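Local coordinates for protein defensin (Pachyrhizus erosus, PDB 3PSM) that probably defends the plant against fungi as a small, disulfide-stabilised antimicrobial protein that forms a dimer, at residues D21-C24 with K25-H29. Numbering follows the deposited sequence.
Sequences DDHC and KNKEH
K25 reaches back along the helix to D21, one turn earlier, and lysine suits the place because its long chain can lie against the backbone before meeting a carboxylate. Its CB and CG pass beside D21 O, each 3.3 Å from it; CD and CE then run past D21 OD1, and NZ ends 2.8 Å from D21 OD2 in a salt bridge. The ammonium meets that oxygen on its syn side, 25° out of the carboxylate plane. With chi1 at -73°, CG lies opposite the carbonyl carbon, and the extended chain beyond it covers the distance. D21 OD2 forms a salt bridge with R36 of the second subunit, and K25 NZ donates to O of E4, also of the second subunit, so this i to i+4 pair is built into the dimer interface. The helix, residues 17-27, belongs to the cysteine-stabilised alpha-beta fold of plant defensins, and C24 ties it to the sheet through its disulfide with C43. N26 offers an amide N-H within reach of the preceding turn: ND2 donates almost straight (170°) to D22 OD1, close to the amide plane, while D22 OD2 forms a salt bridge with R40 of the second subunit. H23 suits its place with a flat face for K27 CB, a CH-pi contact 4.2 Å from the centroid, and an edge N-H. E28 is long enough to bring OE2 to that edge, where H23 NE2 donates to its anti lone pair, 2.8 Å away; D8 N grips the same oxygen. The helix widens into a pi-type turn at 25-27, where H23 O accepts from both K27 N and E28 N.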
loop_
_atom_site.group_PDB
_atom_site.type_symbol
_atom_site.label_atom_id
_atom_site.label_comp_id
_atom_site.label_asym_id
_atom_site.label_seq_id
_atom_site.Cartn_x
_atom_site.Cartn_y
_atom_site.Cartn_z
ATOM N N ASP A 21 3.489 -3.413 -1.429
ATOM C CA ASP A 21 2.902 -3.148 -0.108
ATOM C C ASP A 21 1.497 -3.705 -0.016
ATOM O O ASP A 21 1.109 -4.296 0.995
ATOM C CB ASP A 21 2.941 -1.648 0.153
ATOM C CG ASP A 21 2.820 -1.243 1.598
ATOM O OD1 ASP A 21 3.329 -1.967 2.472
ATOM O OD2 ASP A 21 2.212 -0.173 1.845
ATOM N N ASP A 22 0.711 -3.551 -1.085
ATOM C CA ASP A 22 -0.621 -4.129 -1.165
ATOM C C ASP A 22 -0.554 -5.637 -0.977
ATOM O O ASP A 22 -1.218 -6.230 -0.131
ATOM C CB ASP A 22 -1.241 -3.742 -2.515
ATOM C CG ASP A 22 -2.532 -4.408 -2.894
ATOM O OD1 ASP A 22 -3.237 -4.904 -1.995
ATOM O OD2 ASP A 22 -2.823 -4.484 -4.117
ATOM N N HIS A 23 0.293 -6.301 -1.800
ATOM C CA HIS A 23 0.443 -7.738 -1.677
ATOM C C HIS A 23 0.801 -8.146 -0.254
ATOM O O HIS A 23 0.210 -9.060 0.350
ATOM C CB HIS A 23 1.515 -8.229 -2.682
ATOM C CG HIS A 23 1.808 -9.704 -2.473
ATOM N ND1 HIS A 23 1.101 -10.674 -3.169
ATOM C CD2 HIS A 23 2.697 -10.295 -1.631
ATOM C CE1 HIS A 23 1.555 -11.831 -2.713
ATOM N NE2 HIS A 23 2.480 -11.637 -1.796
ATOM N N CYS A 24 1.856 -7.540 0.284
ATOM C CA CYS A 24 2.367 -7.959 1.593
ATOM C C CYS A 24 1.341 -7.732 2.695
ATOM O O CYS A 24 1.163 -8.580 3.549
ATOM C CB CYS A 24 3.669 -7.239 1.905
ATOM S SG CYS A 24 5.021 -7.728 0.779
ATOM N N LYS A 25 0.655 -6.569 2.677
ATOM C CA LYS A 25 -0.339 -6.260 3.706
ATOM C C LYS A 25 -1.593 -7.101 3.543
ATOM O O LYS A 25 -2.178 -7.554 4.542
ATOM C CB LYS A 25 -0.691 -4.776 3.674
ATOM C CG LYS A 25 0.369 -3.871 4.212
ATOM C CD LYS A 25 0.085 -2.400 4.000
ATOM C CE LYS A 25 1.029 -1.518 4.824
ATOM N NZ LYS A 25 1.053 -0.128 4.404
ATOM N N ASN A 26 -2.077 -7.237 2.323
ATOM C CA ASN A 26 -3.436 -7.739 2.068
ATOM C C ASN A 26 -3.515 -9.155 1.627
ATOM O O ASN A 26 -4.592 -9.769 1.796
ATOM C CB ASN A 26 -4.127 -6.817 1.047
ATOM C CG ASN A 26 -4.223 -5.419 1.588
ATOM O OD1 ASN A 26 -4.636 -5.235 2.764
ATOM N ND2 ASN A 26 -3.877 -4.437 0.794
ATOM N N LYS A 27 -2.457 -9.723 1.051
ATOM C CA LYS A 27 -2.400 -11.125 0.715
ATOM C C LYS A 27 -1.664 -11.938 1.771
ATOM O O LYS A 27 -2.055 -13.042 2.121
ATOM C CB LYS A 27 -1.818 -11.381 -0.659
ATOM C CG LYS A 27 -2.644 -10.736 -1.732
ATOM C CD LYS A 27 -3.786 -11.664 -2.091
ATOM C CE LYS A 27 -4.561 -11.127 -3.283
ATOM N NZ LYS A 27 -5.279 -9.866 -2.895
ATOM N N GLU A 28 -0.569 -11.407 2.295
ATOM C CA GLU A 28 0.228 -12.136 3.281
ATOM C C GLU A 28 0.008 -11.650 4.711
ATOM O O GLU A 28 0.465 -12.293 5.673
ATOM C CB GLU A 28 1.716 -12.120 2.893
ATOM C CG GLU A 28 2.000 -12.792 1.574
ATOM C CD GLU A 28 3.463 -13.130 1.325
ATOM O OE1 GLU A 28 4.184 -13.535 2.261
ATOM O OE2 GLU A 28 3.878 -13.043 0.139
ATOM N N HIS A 29 -0.754 -10.576 4.912
ATOM C CA HIS A 29 -1.074 -10.076 6.247
ATOM C C HIS A 29 0.201 -9.786 7.048
ATOM O O HIS A 29 0.255 -9.948 8.297
ATOM C CB HIS A 29 -2.091 -10.973 6.989
ATOM C CG HIS A 29 -3.397 -10.934 6.267
ATOM N ND1 HIS A 29 -4.254 -9.834 6.244
ATOM C CD2 HIS A 29 -3.963 -11.883 5.481
ATOM C CE1 HIS A 29 -5.303 -10.117 5.494
ATOM N NE2 HIS A 29 -5.145 -11.352 5.028
HETATM O O HOH W 1 -3.090 -7.752 -2.770
#